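PDB 6BA9: iron aquisition yersiniabactin synthesis enzyme, YbtT from Escherichia coli, which acts as a low-specificity type II thioesterase that maintains production of the metallophore yersiniabactin by the NRPS/PKS pathway. Local coordinates for residues T47-D52 with T64-L69. The protein carries 1 engineered substitution. Numbering follows the deposited sequence.
Sequences TWPGRD and TQLAAL
Leu66 on helix 63-77 drives its forked end into the angle between the side chains of Trp48 and Pro49, an example of how one branched residue can seat a loop against a helix with no hydrogen bond between residues 47-52 and 64-69. Its CD2 makes the closest contacts, meeting Pro49 CD at 3.6 Å. The same methyl carbon, Leu66 CD2, lies 3.9 Å from Trp48 CE3. CD1 sits more loosely over one face of the indole, 4.3 Å above its plane and shifted toward the rim. The leucine and the tryptophan cross at nearly a right angle, whereas the proline ring and the leucine run past one another in opposite senses. With CG of Trp48 turned anti to the carbonyl carbon (chi1 -60°), the six-membered part of the indole reaches the helix although the bond from CA to CB is not directed at it.

The loop side is braced from within. A type II beta turn runs from Trp48 to Arg51, with Gly50 taking the positive phi at its third position. Arg51 folds back over it: NH2 donates to Pro49 O at 3.2 Å, close to straight and almost in the guanidinium plane, while Trp48 CB sits against one guanidinium face. A salt bridge from Arg51 NH1 to Asp168 ties the turn to helix 155-174.

In this alpha/beta-hydrolase fold the contact packs the loop following strand 42-46 onto the next helix in the chain, with Leu60 also against Leu66, while Met91 and Val95 of helix 91-105 also pack on Trp48.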
loop_
_atom_site.group_PDB
_atom_site.type_symbol
_atom_site.label_atom_id
_atom_site.label_comp_id
_atom_site.label_asym_id
_atom_site.label_seq_id
_atom_site.Cartn_x
_atom_site.Cartn_y
_atom_site.Cartn_z
ATOM N N THR A 47 7.395 -1.550 -6.610
ATOM C CA THR A 47 8.198 -2.695 -6.183
ATOM C C THR A 47 9.059 -2.299 -4.994
ATOM O O THR A 47 9.813 -1.324 -5.080
ATOM C CB THR A 47 9.144 -3.112 -7.308
ATOM O OG1 THR A 47 8.425 -3.296 -8.527
ATOM C CG2 THR A 47 9.884 -4.378 -6.954
ATOM N N TRP A 48 8.978 -3.055 -3.909
ATOM C CA TRP A 48 9.903 -2.854 -2.804
ATOM C C TRP A 48 11.286 -3.400 -3.178
ATOM O O TRP A 48 11.394 -4.511 -3.720
ATOM C CB TRP A 48 9.414 -3.568 -1.551
ATOM C CG TRP A 48 8.060 -3.173 -0.981
ATOM C CD1 TRP A 48 7.229 -4.002 -0.297
ATOM C CD2 TRP A 48 7.409 -1.880 -1.009
ATOM N NE1 TRP A 48 6.104 -3.325 0.115
ATOM C CE2 TRP A 48 6.180 -2.032 -0.317
ATOM C CE3 TRP A 48 7.724 -0.630 -1.548
ATOM C CZ2 TRP A 48 5.279 -0.993 -0.147
ATOM C CZ3 TRP A 48 6.813 0.411 -1.375
ATOM C CH2 TRP A 48 5.603 0.209 -0.674
ATOM N N PRO A 49 12.358 -2.651 -2.937
ATOM C CA PRO A 49 13.698 -3.183 -3.199
ATOM C C PRO A 49 13.888 -4.575 -2.604
ATOM O O PRO A 49 13.356 -4.918 -1.534
ATOM C CB PRO A 49 14.612 -2.136 -2.553
ATOM C CG PRO A 49 13.842 -0.852 -2.709
ATOM C CD PRO A 49 12.400 -1.241 -2.516
ATOM N N GLY A 50 14.611 -5.403 -3.359
ATOM C CA GLY A 50 14.979 -6.738 -2.945
ATOM C C GLY A 50 14.304 -7.852 -3.712
ATOM O O GLY A 50 14.592 -9.025 -3.435
ATOM N N ARG A 51 13.389 -7.543 -4.624
ATOM C CA ARG A 51 12.667 -8.570 -5.356
ATOM C C ARG A 51 12.342 -8.049 -6.744
ATOM O O ARG A 51 12.498 -6.857 -7.040
ATOM C CB ARG A 51 11.371 -8.949 -4.636
ATOM C CG ARG A 51 10.310 -7.841 -4.665
ATOM C CD ARG A 51 9.544 -7.702 -3.332
ATOM N NE ARG A 51 10.376 -7.071 -2.302
ATOM C CZ ARG A 51 10.057 -6.987 -1.015
ATOM N NH1 ARG A 51 8.920 -7.523 -0.561
ATOM N NH2 ARG A 51 10.889 -6.397 -0.179
ATOM N N ASP A 52 11.828 -8.944 -7.580
ATOM C CA ASP A 52 11.405 -8.611 -8.952
ATOM C C ASP A 52 12.593 -7.972 -9.673
ATOM O O ASP A 52 13.714 -8.487 -9.542
ATOM C CB ASP A 52 10.114 -7.810 -8.941
ATOM C CG ASP A 52 8.947 -8.571 -8.340
ATOM O OD1 ASP A 52 8.951 -9.823 -8.284
ATOM O OD2 ASP A 52 7.994 -7.892 -7.889
ATOM N N THR A 64 9.656 5.410 5.841
ATOM C CA THR A 64 9.955 6.750 5.343
ATOM C C THR A 64 11.048 6.715 4.272
ATOM O O THR A 64 11.028 7.534 3.347
ATOM C CB THR A 64 10.278 7.714 6.503
ATOM O OG1 THR A 64 11.300 7.158 7.329
ATOM C CG2 THR A 64 9.058 7.995 7.356
ATOM N N GLN A 65 11.996 5.779 4.369
ATOM C CA GLN A 65 13.007 5.623 3.312
ATOM C C GLN A 65 12.359 5.180 1.999
ATOM O O GLN A 65 12.678 5.696 0.921
ATOM C CB GLN A 65 14.078 4.613 3.710
ATOM C CG GLN A 65 15.080 5.097 4.706
ATOM C CD GLN A 65 16.031 3.996 5.124
ATOM O OE1 GLN A 65 16.110 2.939 4.475
ATOM N NE2 GLN A 65 16.756 4.226 6.219
ATOM N N LEU A 66 11.460 4.201 2.065
ATOM C CA LEU A 66 10.732 3.786 0.870
ATOM C C LEU A 66 9.957 4.949 0.260
ATOM O O LEU A 66 9.946 5.130 -0.968
ATOM C CB LEU A 66 9.779 2.643 1.225
ATOM C CG LEU A 66 10.445 1.295 1.508
ATOM C CD1 LEU A 66 9.460 0.356 2.211
ATOM C CD2 LEU A 66 10.943 0.658 0.223
ATOM N N ALA A 67 9.297 5.743 1.109
ATOM C CA ALA A 67 8.507 6.882 0.646
ATOM C C ALA A 67 9.377 7.944 -0.004
ATOM O O ALA A 67 8.962 8.580 -0.978
ATOM C CB ALA A 67 7.770 7.487 1.835
ATOM N N ALA A 68 10.573 8.168 0.534
ATOM C CA ALA A 68 11.469 9.141 -0.080
ATOM C C ALA A 68 11.884 8.698 -1.475
ATOM O O ALA A 68 11.906 9.502 -2.412
ATOM C CB ALA A 68 12.704 9.338 0.796
ATOM N N LEU A 69 12.222 7.428 -1.641
ATOM C CA LEU A 69 12.566 6.920 -2.964
ATOM C C LEU A 69 11.394 7.080 -3.924
ATOM O O LEU A 69 11.554 7.523 -5.064
ATOM C CB LEU A 69 12.991 5.456 -2.875
ATOM C CG LEU A 69 14.318 5.144 -2.198
ATOM C CD1 LEU A 69 14.446 3.636 -2.076
ATOM C CD2 LEU A 69 15.509 5.706 -2.993
#